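Local coordinates for small S protein (Podospora anserina, PDB 2WVO) that mediates heterokaryon incompatibility, its helical globular domain inhibiting its own C-terminal prion domain and being essential for the cell death set off by the prion form [het-s], at residues A[45-50]-A[209-214]; A[38-43]-A[200-205]; A[123-128]-A[194-199]; A[49-54]-A[169-174]. All coordinates share one frame; numbering follows the deposited sequence.

Contact 1: residues A[45-50]-A[209-214]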
loop_
_atom_site.group_PDB
_atom_site.type_symbol
_atom_site.label_atom_id
_atom_site.label_comp_id
_atom_site.label_asym_id
_atom_site.label_seq_id
_atom_site.Cartn_x
_atom_site.Cartn_y
_atom_site.Cartn_z
ATOM N N LEU A 45 13.002 -1.641 -11.310
ATOM C CA LEU A 45 11.669 -1.883 -11.869
ATOM C C LEU A 45 11.727 -3.096 -12.814
ATOM O O LEU A 45 10.928 -4.031 -12.700
ATOM C CB LEU A 45 11.218 -0.630 -12.626
ATOM C CG LEU A 45 9.911 0.126 -12.355
ATOM C CD1 LEU A 45 9.394 0.051 -10.907
ATOM C CD2 LEU A 45 10.081 1.591 -12.783
ATOM N N ASP A 46 12.703 -3.077 -13.728
ATOM C CA ASP A 46 12.959 -4.190 -14.640
ATOM C C ASP A 46 13.184 -5.490 -13.880
ATOM O O ASP A 46 12.733 -6.546 -14.317
ATOM C CB ASP A 46 14.195 -3.926 -15.511
ATOM C CG ASP A 46 14.034 -2.739 -16.445
ATOM O OD1 ASP A 46 15.080 -2.298 -16.982
ATOM O OD2 ASP A 46 12.899 -2.234 -16.647
ATOM N N ILE A 47 13.910 -5.417 -12.765
ATOM C CA ILE A 47 14.226 -6.620 -11.982
ATOM C C ILE A 47 12.993 -7.194 -11.266
ATOM O O ILE A 47 12.830 -8.420 -11.186
ATOM C CB ILE A 47 15.417 -6.377 -11.000
ATOM C CG1 ILE A 47 16.735 -6.350 -11.774
ATOM C CG2 ILE A 47 15.486 -7.449 -9.909
ATOM C CD1 ILE A 47 17.853 -5.628 -11.050
ATOM N N ALA A 48 12.150 -6.297 -10.748
ATOM C CA ALA A 48 10.877 -6.654 -10.117
ATOM C C ALA A 48 9.979 -7.385 -11.104
ATOM O O ALA A 48 9.335 -8.375 -10.750
ATOM C CB ALA A 48 10.171 -5.395 -9.558
ATOM N N LYS A 49 9.959 -6.900 -12.344
ATOM C CA LYS A 49 9.252 -7.546 -13.449
ATOM C C LYS A 49 9.808 -8.943 -13.777
ATOM O O LYS A 49 9.040 -9.911 -13.900
ATOM C CB LYS A 49 9.307 -6.646 -14.685
ATOM C CG LYS A 49 8.376 -7.051 -15.814
ATOM C CD LYS A 49 8.650 -6.182 -17.035
ATOM C CE LYS A 49 7.606 -6.379 -18.111
ATOM N NZ LYS A 49 7.732 -5.337 -19.173
ATOM N N VAL A 50 11.131 -9.035 -13.933
ATOM C CA VAL A 50 11.816 -10.306 -14.218
ATOM C C VAL A 50 11.513 -11.363 -13.157
ATOM O O VAL A 50 11.302 -12.532 -13.457
ATOM C CB VAL A 50 13.366 -10.109 -14.315
ATOM C CG1 VAL A 50 14.102 -11.448 -14.213
ATOM C CG2 VAL A 50 13.739 -9.379 -15.592
ATOM N N ALA A 209 17.647 -11.824 -4.589
ATOM C CA ALA A 209 18.842 -12.452 -4.020
ATOM C C ALA A 209 19.444 -13.465 -4.994
ATOM O O ALA A 209 20.662 -13.608 -5.060
ATOM C CB ALA A 209 18.530 -13.097 -2.669
ATOM N N ALA A 210 18.579 -14.135 -5.763
ATOM C CA ALA A 210 18.992 -15.098 -6.790
ATOM C C ALA A 210 19.762 -14.461 -7.951
ATOM O O ALA A 210 20.735 -15.036 -8.428
ATOM C CB ALA A 210 17.789 -15.895 -7.310
ATOM N N MET A 211 19.336 -13.287 -8.406
ATOM C CA MET A 211 20.071 -12.575 -9.453
ATOM C C MET A 211 21.387 -12.018 -8.912
ATOM O O MET A 211 22.407 -12.019 -9.610
ATOM C CB MET A 211 19.233 -11.448 -10.049
ATOM C CG MET A 211 19.916 -10.689 -11.189
ATOM S SD MET A 211 18.909 -9.356 -11.872
ATOM C CE MET A 211 17.588 -10.316 -12.633
ATOM N N SER A 212 21.345 -11.537 -7.671
ATOM C CA SER A 212 22.514 -10.975 -6.997
ATOM C C SER A 212 23.611 -12.033 -6.797
ATOM O O SER A 212 24.790 -11.759 -7.027
ATOM C CB SER A 212 22.095 -10.357 -5.662
ATOM O OG SER A 212 23.152 -9.614 -5.091
ATOM N N ASP A 213 23.212 -13.236 -6.384
ATOM C CA ASP A 213 24.132 -14.365 -6.211
ATOM C C ASP A 213 24.735 -14.830 -7.535
ATOM O O ASP A 213 25.940 -15.043 -7.624
ATOM C CB ASP A 213 23.435 -15.534 -5.513
ATOM C CG ASP A 213 23.057 -15.221 -4.075
ATOM O OD1 ASP A 213 23.632 -14.282 -3.490
ATOM O OD2 ASP A 213 22.177 -15.920 -3.530
ATOM N N ALA A 214 23.897 -14.971 -8.561
ATOM C CA ALA A 214 24.366 -15.341 -9.898
ATOM C C ALA A 214 25.357 -14.329 -10.479
ATOM O O ALA A 214 26.295 -14.710 -11.177
ATOM C CB ALA A 214 23.193 -15.538 -10.842
#
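In the mostly helical globular domain of HET-S, helix 209-218, the last helix of the model, rests on the middle of helix 38-59 through one methionine, and Met211 meets Ile47 and Val50 there. The backbones stay well apart, with the CA atoms of Ile47 and Met211 8.7 Å from each other, and the long Met211 side chain spans the gap. Its CG is anti to the backbone N (chi1 -178°) and the next torsion is also extended, which carries the sulfur straight out from its helix; only the last torsion bends (chi3 -67°) and turns the methyl along the surface of helix 38-59. The sulfur meets Ile47, and the methyl touches both Ile47 and Val50. Met211 SD lies 3.7 Å from Ile47 CG1 and 4.0 Å from Ile47 CD1, the two side chains running past each other at a slant. Met211 CE is 4.1 Å from Ile47 CG1 and reaches Val50 CG1 at 4.0 Å, the valine and methionine crossing roughly at a right angle. Both residues of helix 38-59 point their CB atoms at the methionine, one helical turn apart, and form a shallow apolar seat for it.

Neighbouring helices close the site: Leu200 of helix 194-204 also packs on Met211, Leu129 and Val133 of helix 120-136 cover Val50, and Glu187 of helix 177-187 touches both Val50 and Met211. No hydrogen bond joins the two segments. The three touching residues are buried and meet only through carbon and sulfur, so cohesion across this pair rests on dispersion and the exclusion of water, with the polarisable sulfur at its centre.

Contact 2: residues A[38-43]-A[200-205]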
loop_
_atom_site.group_PDB
_atom_site.type_symbol
_atom_site.label_atom_id
_atom_site.label_comp_id
_atom_site.label_asym_id
_atom_site.label_seq_id
_atom_site.Cartn_x
_atom_site.Cartn_y
_atom_site.Cartn_z
ATOM N N TYR A 38 18.450 7.508 -11.935
ATOM C CA TYR A 38 17.530 7.050 -12.977
ATOM C C TYR A 38 17.804 5.606 -13.414
ATOM O O TYR A 38 16.907 4.760 -13.358
ATOM C CB TYR A 38 17.557 8.012 -14.177
ATOM C CG TYR A 38 16.901 7.509 -15.464
ATOM C CD1 TYR A 38 15.643 6.869 -15.446
ATOM C CD2 TYR A 38 17.520 7.710 -16.704
ATOM C CE1 TYR A 38 15.043 6.408 -16.630
ATOM C CE2 TYR A 38 16.920 7.274 -17.889
ATOM C CZ TYR A 38 15.686 6.618 -17.841
ATOM O OH TYR A 38 15.097 6.183 -19.006
ATOM N N GLU A 39 19.037 5.327 -13.832
ATOM C CA GLU A 39 19.396 4.013 -14.371
ATOM C C GLU A 39 19.168 2.867 -13.388
ATOM O O GLU A 39 18.587 1.847 -13.755
ATOM C CB GLU A 39 20.845 3.996 -14.871
ATOM C CG GLU A 39 21.081 4.750 -16.183
ATOM C CD GLU A 39 21.274 6.242 -16.003
ATOM O OE1 GLU A 39 21.238 6.748 -14.856
ATOM O OE2 GLU A 39 21.465 6.922 -17.026
ATOM N N ARG A 40 19.607 3.034 -12.143
ATOM C CA ARG A 40 19.450 1.974 -11.153
ATOM C C ARG A 40 17.971 1.757 -10.803
ATOM O O ARG A 40 17.532 0.626 -10.630
ATOM C CB ARG A 40 20.349 2.201 -9.924
ATOM C CG ARG A 40 19.675 2.533 -8.591
ATOM C CD ARG A 40 20.476 1.872 -7.452
ATOM N NE ARG A 40 19.738 1.728 -6.185
ATOM C CZ ARG A 40 19.851 0.674 -5.369
ATOM N NH1 ARG A 40 20.647 -0.337 -5.680
ATOM N NH2 ARG A 40 19.156 0.624 -4.242
ATOM N N CYS A 41 17.204 2.843 -10.742
ATOM C CA CYS A 41 15.790 2.758 -10.417
ATOM C C CYS A 41 14.980 2.122 -11.547
ATOM O O CYS A 41 14.050 1.368 -11.294
ATOM C CB CYS A 41 15.249 4.141 -10.046
ATOM S SG CYS A 41 15.780 4.662 -8.414
ATOM N N GLN A 42 15.346 2.429 -12.787
ATOM C CA GLN A 42 14.736 1.802 -13.956
ATOM C C GLN A 42 15.010 0.295 -13.974
ATOM O O GLN A 42 14.119 -0.519 -14.277
ATOM C CB GLN A 42 15.237 2.462 -15.247
ATOM C CG GLN A 42 14.672 1.847 -16.521
ATOM C CD GLN A 42 13.156 1.914 -16.583
ATOM O OE1 GLN A 42 12.583 2.977 -16.804
ATOM N NE2 GLN A 42 12.502 0.774 -16.387
ATOM N N LEU A 43 16.233 -0.070 -13.618
ATOM C CA LEU A 43 16.647 -1.471 -13.570
ATOM C C LEU A 43 16.017 -2.243 -12.415
ATOM O O LEU A 43 15.781 -3.443 -12.534
ATOM C CB LEU A 43 18.177 -1.576 -13.493
ATOM C CG LEU A 43 18.942 -1.275 -14.784
ATOM C CD1 LEU A 43 20.440 -1.165 -14.495
ATOM C CD2 LEU A 43 18.658 -2.333 -15.851
ATOM N N LEU A 200 24.136 -4.631 -12.422
ATOM C CA LEU A 200 23.043 -5.571 -12.151
ATOM C C LEU A 200 22.961 -6.003 -10.689
ATOM O O LEU A 200 21.880 -5.976 -10.097
ATOM C CB LEU A 200 23.154 -6.831 -13.018
ATOM C CG LEU A 200 22.190 -7.131 -14.169
ATOM C CD1 LEU A 200 22.352 -8.588 -14.562
ATOM C CD2 LEU A 200 20.709 -6.825 -13.861
ATOM N N LYS A 201 24.091 -6.428 -10.125
ATOM C CA LYS A 201 24.139 -6.891 -8.737
ATOM C C LYS A 201 23.764 -5.794 -7.736
ATOM O O LYS A 201 23.125 -6.071 -6.716
ATOM C CB LYS A 201 25.516 -7.464 -8.395
ATOM C CG LYS A 201 25.600 -8.029 -6.986
ATOM C CD LYS A 201 26.969 -8.578 -6.674
ATOM C CE LYS A 201 27.011 -9.147 -5.262
ATOM N NZ LYS A 201 27.026 -8.102 -4.196
ATOM N N ASP A 202 24.166 -4.558 -8.033
ATOM C CA ASP A 202 23.846 -3.415 -7.185
ATOM C C ASP A 202 22.356 -3.096 -7.209
ATOM O O ASP A 202 21.769 -2.793 -6.167
ATOM C CB ASP A 202 24.670 -2.185 -7.590
ATOM C CG ASP A 202 24.085 -0.883 -7.059
ATOM O OD1 ASP A 202 24.547 -0.423 -5.994
ATOM O OD2 ASP A 202 23.157 -0.327 -7.696
ATOM N N ALA A 203 21.759 -3.152 -8.399
ATOM C CA ALA A 203 20.322 -2.910 -8.571
ATOM C C ALA A 203 19.467 -4.055 -8.000
ATOM O O ALA A 203 18.372 -3.822 -7.474
ATOM C CB ALA A 203 19.992 -2.658 -10.048
ATOM N N ALA A 204 19.977 -5.280 -8.092
ATOM C CA ALA A 204 19.309 -6.462 -7.525
ATOM C C ALA A 204 19.356 -6.517 -5.990
ATOM O O ALA A 204 18.565 -7.231 -5.374
ATOM C CB ALA A 204 19.887 -7.752 -8.131
ATOM N N GLY A 205 20.283 -5.764 -5.384
ATOM C CA GLY A 205 20.429 -5.713 -3.928
ATOM C C GLY A 205 19.127 -5.424 -3.193
ATOM O O GLY A 205 18.511 -4.372 -3.395
#
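Helix 38-59 begins here against the C-terminal end of helix 194-204, an interhelical crossing in which Leu43 and Arg40 meet Ala203 and Asp202. The local axes approach to 9.2 Å and cross at -67°, and the small Ala203 lets the backbones come close: its CA is 5.6 Å from that of Arg40.

The packed half is apolar. Leu43 CB sits 4.0 Å from Ala203 CB, and the Ala203 methyl also lies near the carbonyl oxygen of Arg40. Leu125 and Leu129 of helix 120-136 press on Leu43 from outside the pair, so this side is buried.

Toward solvent the chemistry changes. Asp202 is exposed and Arg40 partly so, and a single salt bridge joins them. The Arg40 chain runs out beside Ala203, its NH1 3.9 Å from Ala203 CA, and crosses the aspartate side chain at about a right angle. Asp202 CG is anti to its backbone N (chi1 162°), which brings the carboxylate round to the arginine. The flat groups are inclined to each other by 61° rather than lying in one plane, an arrangement unlike a two-pronged arginine-carboxylate pair. One guanidinium nitrogen does the work: Arg40 NH1 donates to Asp202 OD2 over 3.2 Å, approaching from above the carboxylate plane, while the same NH1 stands 2.7 Å from the main-chain Asp202 O, which lies at the guanidinium edge.

Contact 3: residues A[123-128]-A[194-199]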
loop_
_atom_site.group_PDB
_atom_site.type_symbol
_atom_site.label_atom_id
_atom_site.label_comp_id
_atom_site.label_asym_id
_atom_site.label_seq_id
_atom_site.Cartn_x
_atom_site.Cartn_y
_atom_site.Cartn_z
ATOM N N ARG A 123 21.398 1.253 -20.316
ATOM C CA ARG A 123 20.529 1.120 -21.490
ATOM C C ARG A 123 20.514 -0.320 -22.014
ATOM O O ARG A 123 19.448 -0.847 -22.332
ATOM C CB ARG A 123 20.976 2.105 -22.589
ATOM C CG ARG A 123 20.143 2.128 -23.876
ATOM C CD ARG A 123 18.821 2.876 -23.697
ATOM N NE ARG A 123 17.913 2.725 -24.838
ATOM C CZ ARG A 123 17.022 1.742 -24.976
ATOM N NH1 ARG A 123 16.903 0.789 -24.053
ATOM N NH2 ARG A 123 16.243 1.703 -26.050
ATOM N N ALA A 124 21.699 -0.938 -22.084
ATOM C CA ALA A 124 21.872 -2.297 -22.609
ATOM C C ALA A 124 21.317 -3.391 -21.690
ATOM O O ALA A 124 20.739 -4.374 -22.169
ATOM C CB ALA A 124 23.343 -2.566 -22.937
ATOM N N LEU A 125 21.523 -3.234 -20.383
ATOM C CA LEU A 125 20.916 -4.107 -19.382
ATOM C C LEU A 125 19.393 -4.027 -19.424
ATOM O O LEU A 125 18.705 -5.046 -19.328
ATOM C CB LEU A 125 21.399 -3.718 -17.987
ATOM C CG LEU A 125 22.324 -4.577 -17.117
ATOM C CD1 LEU A 125 23.023 -5.725 -17.853
ATOM C CD2 LEU A 125 23.322 -3.672 -16.401
ATOM N N HIS A 126 18.878 -2.803 -19.548
ATOM C CA HIS A 126 17.444 -2.543 -19.650
ATOM C C HIS A 126 16.803 -3.282 -20.830
ATOM O O HIS A 126 15.734 -3.883 -20.688
ATOM C CB HIS A 126 17.182 -1.034 -19.759
ATOM C CG HIS A 126 15.738 -0.682 -19.950
ATOM N ND1 HIS A 126 14.795 -0.850 -18.959
ATOM C CD2 HIS A 126 15.074 -0.181 -21.019
ATOM C CE1 HIS A 126 13.614 -0.461 -19.406
ATOM N NE2 HIS A 126 13.757 -0.051 -20.654
ATOM N N ARG A 127 17.467 -3.225 -21.986
ATOM C CA ARG A 127 17.013 -3.920 -23.194
ATOM C C ARG A 127 17.006 -5.430 -22.961
ATOM O O ARG A 127 16.051 -6.109 -23.321
ATOM C CB ARG A 127 17.914 -3.566 -24.387
ATOM C CG ARG A 127 17.312 -3.869 -25.761
ATOM C CD ARG A 127 18.326 -3.679 -26.910
ATOM N NE ARG A 127 19.055 -2.405 -26.823
ATOM C CZ ARG A 127 18.569 -1.216 -27.178
ATOM N NH1 ARG A 127 17.334 -1.101 -27.659
ATOM N NH2 ARG A 127 19.327 -0.131 -27.046
ATOM N N ARG A 128 18.069 -5.933 -22.336
ATOM C CA ARG A 128 18.228 -7.354 -22.033
ATOM C C ARG A 128 17.184 -7.875 -21.039
ATOM O O ARG A 128 16.671 -8.982 -21.206
ATOM C CB ARG A 128 19.661 -7.624 -21.541
ATOM C CG ARG A 128 19.956 -9.041 -21.080
ATOM C CD ARG A 128 21.422 -9.197 -20.717
ATOM N NE ARG A 128 22.230 -9.677 -21.843
ATOM C CZ ARG A 128 22.907 -8.892 -22.679
ATOM N NH1 ARG A 128 22.880 -7.570 -22.529
ATOM N NH2 ARG A 128 23.604 -9.427 -23.671
ATOM N N GLU A 194 32.285 -7.257 -16.687
ATOM C CA GLU A 194 32.153 -6.958 -15.254
ATOM C C GLU A 194 31.310 -5.703 -14.973
ATOM O O GLU A 194 30.559 -5.657 -13.955
ATOM C CB GLU A 194 33.542 -6.783 -14.627
ATOM C CG GLU A 194 33.547 -6.660 -13.073
ATOM C CD GLU A 194 35.106 -6.587 -12.619
ATOM O OE1 GLU A 194 35.426 -5.647 -11.752
ATOM O OE2 GLU A 194 36.009 -7.470 -13.124
ATOM N N ALA A 195 31.495 -4.695 -15.863
ATOM C CA ALA A 195 30.816 -3.415 -15.721
ATOM C C ALA A 195 29.304 -3.612 -15.617
ATOM O O ALA A 195 28.668 -3.082 -14.705
ATOM C CB ALA A 195 31.162 -2.507 -16.890
ATOM N N SER A 196 28.750 -4.408 -16.535
ATOM C CA SER A 196 27.319 -4.700 -16.564
ATOM C C SER A 196 26.866 -5.576 -15.398
ATOM O O SER A 196 25.795 -5.361 -14.840
ATOM C CB SER A 196 26.933 -5.322 -17.905
ATOM O OG SER A 196 26.978 -4.345 -18.931
ATOM N N LEU A 197 27.699 -6.541 -15.024
ATOM C CA LEU A 197 27.397 -7.449 -13.917
ATOM C C LEU A 197 27.330 -6.737 -12.562
ATOM O O LEU A 197 26.521 -7.093 -11.700
ATOM C CB LEU A 197 28.419 -8.586 -13.872
ATOM C CG LEU A 197 28.335 -9.684 -14.944
ATOM C CD1 LEU A 197 29.598 -10.528 -14.942
ATOM C CD2 LEU A 197 27.088 -10.571 -14.762
ATOM N N THR A 198 28.175 -5.721 -12.401
ATOM C CA THR A 198 28.306 -4.971 -11.155
ATOM C C THR A 198 27.121 -4.034 -10.979
ATOM O O THR A 198 26.616 -3.857 -9.867
ATOM C CB THR A 198 29.641 -4.189 -11.147
ATOM O OG1 THR A 198 30.718 -5.114 -11.354
ATOM C CG2 THR A 198 29.858 -3.424 -9.833
ATOM N N ILE A 199 26.684 -3.446 -12.093
ATOM C CA ILE A 199 25.493 -2.602 -12.128
ATOM C C ILE A 199 24.226 -3.436 -11.828
ATOM O O ILE A 199 23.371 -3.003 -11.051
ATOM C CB ILE A 199 25.374 -1.832 -13.485
ATOM C CG1 ILE A 199 26.565 -0.877 -13.700
ATOM C CG2 ILE A 199 24.062 -1.076 -13.574
ATOM C CD1 ILE A 199 26.700 0.273 -12.681
#
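Leu125 lays its two methyl groups over one turn of helix 194-204, overlapping Ser196 and Ile199. It comes from helix 120-136, and at the nearest point the backbones are 7.0 Å apart, measured between the CA atoms of Leu125 and Ser196. The branches divide the work. Leu125 CD1 meets the serine at its methylene, 3.9 Å from Ser196 CB. Leu125 CD2 drops between the two partners, 3.4 Å from the main-chain Ser196 O and 3.9 Å from Ile199 CG2, the leucine and isoleucine crossing at a slant. Ile199 offers this branch because its CG2 is anti to the backbone N; CG1, anti to the carbonyl carbon (chi1 -62°), takes the rest of the chain away from Leu125.

Ser196 is turned in the same sense. Its CB points at the leucine, whereas its hydroxyl is hydrogen-bonded to Asp193, just ahead of the segment. Within helix 194-204, Thr198 OG1 donates to the carbonyl oxygen Glu194 O at 2.7 Å, from above the carbonyl plane, and that oxygen also takes the ordinary helical bond from Thr198 N.

Neighbours extend the patch: Leu43 of helix 38-59 touches Leu125 and Ile199, and Ile121 of helix 120-136 packs on Ser196 and Ile199. Three helices thus share one apolar seam. No hydrogen bond crosses between 123-128 and 194-199, and the serine contributes carbon and a carbonyl rather than its hydroxyl, so van der Waals packing around Leu125 joins this pair, while Asp193 serves the Ser196 hydroxyl and Glu194 O that of Thr198.

Contact 4: residues A[49-54]-A[169-174]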
loop_
_atom_site.group_PDB
_atom_site.type_symbol
_atom_site.label_atom_id
_atom_site.label_comp_id
_atom_site.label_asym_id
_atom_site.label_seq_id
_atom_site.Cartn_x
_atom_site.Cartn_y
_atom_site.Cartn_z
ATOM N N LYS A 49 9.959 -6.900 -12.344
ATOM C CA LYS A 49 9.252 -7.546 -13.449
ATOM C C LYS A 49 9.808 -8.943 -13.777
ATOM O O LYS A 49 9.040 -9.911 -13.900
ATOM C CB LYS A 49 9.307 -6.646 -14.685
ATOM C CG LYS A 49 8.376 -7.051 -15.814
ATOM C CD LYS A 49 8.650 -6.182 -17.035
ATOM C CE LYS A 49 7.606 -6.379 -18.111
ATOM N NZ LYS A 49 7.732 -5.337 -19.173
ATOM N N VAL A 50 11.131 -9.035 -13.933
ATOM C CA VAL A 50 11.816 -10.306 -14.218
ATOM C C VAL A 50 11.513 -11.363 -13.157
ATOM O O VAL A 50 11.302 -12.532 -13.457
ATOM C CB VAL A 50 13.366 -10.109 -14.315
ATOM C CG1 VAL A 50 14.102 -11.448 -14.213
ATOM C CG2 VAL A 50 13.739 -9.379 -15.592
ATOM N N ARG A 51 11.526 -10.916 -11.911
ATOM C CA ARG A 51 11.217 -11.702 -10.735
ATOM C C ARG A 51 9.828 -12.357 -10.861
ATOM O O ARG A 51 9.648 -13.553 -10.645
ATOM C CB ARG A 51 11.251 -10.700 -9.587
ATOM C CG ARG A 51 11.368 -11.217 -8.201
ATOM C CD ARG A 51 12.730 -11.806 -7.820
ATOM N NE ARG A 51 12.393 -12.905 -6.923
ATOM C CZ ARG A 51 12.122 -12.762 -5.629
ATOM N NH1 ARG A 51 12.231 -11.579 -5.043
ATOM N NH2 ARG A 51 11.767 -13.819 -4.918
ATOM N N LEU A 52 8.849 -11.543 -11.218
ATOM C CA LEU A 52 7.481 -11.978 -11.461
ATOM C C LEU A 52 7.451 -12.979 -12.628
ATOM O O LEU A 52 6.870 -14.060 -12.507
ATOM C CB LEU A 52 6.629 -10.744 -11.749
ATOM C CG LEU A 52 5.206 -10.480 -11.250
ATOM C CD1 LEU A 52 4.833 -11.200 -9.938
ATOM C CD2 LEU A 52 4.994 -8.948 -11.151
ATOM N N SER A 53 8.110 -12.632 -13.733
ATOM C CA SER A 53 8.181 -13.509 -14.899
ATOM C C SER A 53 8.853 -14.845 -14.588
ATOM O O SER A 53 8.433 -15.880 -15.105
ATOM C CB SER A 53 8.871 -12.822 -16.084
ATOM O OG SER A 53 10.286 -12.949 -16.011
ATOM N N ARG A 54 9.887 -14.813 -13.742
ATOM C CA ARG A 54 10.602 -16.028 -13.325
ATOM C C ARG A 54 9.699 -17.003 -12.569
ATOM O O ARG A 54 9.748 -18.202 -12.823
ATOM C CB ARG A 54 11.846 -15.695 -12.493
ATOM C CG ARG A 54 12.802 -16.897 -12.251
ATOM C CD ARG A 54 13.906 -16.538 -11.240
ATOM N NE ARG A 54 14.637 -15.328 -11.641
ATOM C CZ ARG A 54 15.157 -14.440 -10.802
ATOM N NH1 ARG A 54 15.051 -14.607 -9.486
ATOM N NH2 ARG A 54 15.797 -13.382 -11.281
ATOM N N GLU A 169 6.710 -14.516 -1.219
ATOM C CA GLU A 169 5.506 -15.235 -0.775
ATOM C C GLU A 169 5.011 -16.250 -1.802
ATOM O O GLU A 169 4.624 -17.362 -1.443
ATOM C CB GLU A 169 4.366 -14.252 -0.496
ATOM C CG GLU A 169 4.511 -13.386 0.749
ATOM C CD GLU A 169 3.180 -12.739 1.143
ATOM O OE1 GLU A 169 2.209 -13.481 1.473
ATOM O OE2 GLU A 169 3.099 -11.490 1.122
ATOM N N LEU A 170 5.026 -15.846 -3.072
ATOM C CA LEU A 170 4.669 -16.683 -4.216
ATOM C C LEU A 170 5.572 -17.916 -4.379
ATOM O O LEU A 170 5.095 -19.015 -4.681
ATOM C CB LEU A 170 4.724 -15.832 -5.495
ATOM C CG LEU A 170 3.530 -15.454 -6.377
ATOM C CD1 LEU A 170 2.156 -15.532 -5.712
ATOM C CD2 LEU A 170 3.739 -14.127 -7.084
ATOM N N GLU A 171 6.876 -17.709 -4.214
ATOM C CA GLU A 171 7.867 -18.782 -4.297
ATOM C C GLU A 171 7.746 -19.736 -3.123
ATOM O O GLU A 171 7.947 -20.940 -3.272
ATOM C CB GLU A 171 9.281 -18.205 -4.340
ATOM C CG GLU A 171 9.654 -17.617 -5.688
ATOM C CD GLU A 171 11.058 -17.052 -5.719
ATOM O OE1 GLU A 171 11.284 -16.078 -6.464
ATOM O OE2 GLU A 171 11.933 -17.580 -5.004
ATOM N N LYS A 172 7.405 -19.185 -1.960
ATOM C CA LYS A 172 7.201 -19.973 -0.749
ATOM C C LYS A 172 6.024 -20.948 -0.883
ATOM O O LYS A 172 6.057 -22.052 -0.326
ATOM C CB LYS A 172 6.977 -19.043 0.442
ATOM C CG LYS A 172 7.309 -19.662 1.777
ATOM C CD LYS A 172 7.255 -18.639 2.900
ATOM C CE LYS A 172 7.303 -19.337 4.250
ATOM N NZ LYS A 172 7.436 -18.359 5.366
ATOM N N ALA A 173 5.002 -20.533 -1.633
ATOM C CA ALA A 173 3.760 -21.285 -1.760
ATOM C C ALA A 173 3.843 -22.459 -2.748
ATOM O O ALA A 173 2.952 -23.295 -2.784
ATOM C CB ALA A 173 2.607 -20.347 -2.120
ATOM N N PHE A 174 4.925 -22.525 -3.523
ATOM C CA PHE A 174 5.084 -23.527 -4.579
ATOM C C PHE A 174 6.460 -24.224 -4.519
ATOM O O PHE A 174 7.432 -23.613 -4.081
ATOM C CB PHE A 174 4.795 -22.884 -5.946
ATOM C CG PHE A 174 3.340 -22.515 -6.130
ATOM C CD1 PHE A 174 2.864 -21.273 -5.719
ATOM C CD2 PHE A 174 2.433 -23.442 -6.648
ATOM C CE1 PHE A 174 1.522 -20.949 -5.837
ATOM C CE2 PHE A 174 1.084 -23.116 -6.785
ATOM C CZ PHE A 174 0.626 -21.876 -6.376
HETATM O O HOH W 1 11.307 -14.912 -8.888
#
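Arg51 and Glu171 form the salt bridge that ties helix 38-59 to the C-terminal part of helix 153-172. Arg51 NH2 donates to Glu171 OE1 at 2.8 Å with a nearly straight N-H...O angle of 163°; Arg51 NE reaches the same oxygen only weakly, at 3.4 Å. The glutamate oxygen lies in the guanidinium plane, but the donor arrives from above the carboxylate, and the two planes stand 80° apart, close to perpendicular. One water bridges the pair: it donates to Glu171 OE1 at 2.7 Å and to the main-chain Arg51 O, and accepts from Arg51 NE. Glu171 OE1 thus collects two good bonds and one weak one, which probably favours its charged form. Arg51 has further partners, since NH2 also pairs with Asp168 and NH1 binds the carbonyl of Ile207, so its guanidinium is fixed from several directions.

Bends at chi2 (71°) and chi3 swing the Arg51 tip toward the glutamate, whose own chain is extended beyond CG. Farther along, Leu52 CD1 touches Leu170 CD2 at 4.2 Å, a light apolar contact beside the ionic one.

Helix 75-104 backs this leucine pair, with Ile87 on Leu52 and Ile83 on Leu170, and Cys180 of helix 177-187 packs on Glu171. Helices 75-104 and 177-187 thus both border the place where helices 38-59 and 153-172 meet.

Overall arrangement
Helix 38-59 is the common element of contacts 1, 2 and 4, meeting helices 194-204, 209-218 and 153-172 in that order along its length, while contact 3 brings helix 120-136 against helix 194-204. Contacts 1 and 3 are buried and lack hydrogen bonds across their segments; contact 2 is half apolar, with its ion pair toward solvent; contact 4 is buried yet holds an ion pair bridged by water, with Glu171 partly exposed. Contacts 1, 2 and 3 run together: Ile47 packs on Ala203 and Ala204, and Leu43 joins contact 2 to contact 3. Contact 4 adjoins contact 1 through Arg54, but its centre lies about 22 Å from that of contact 3.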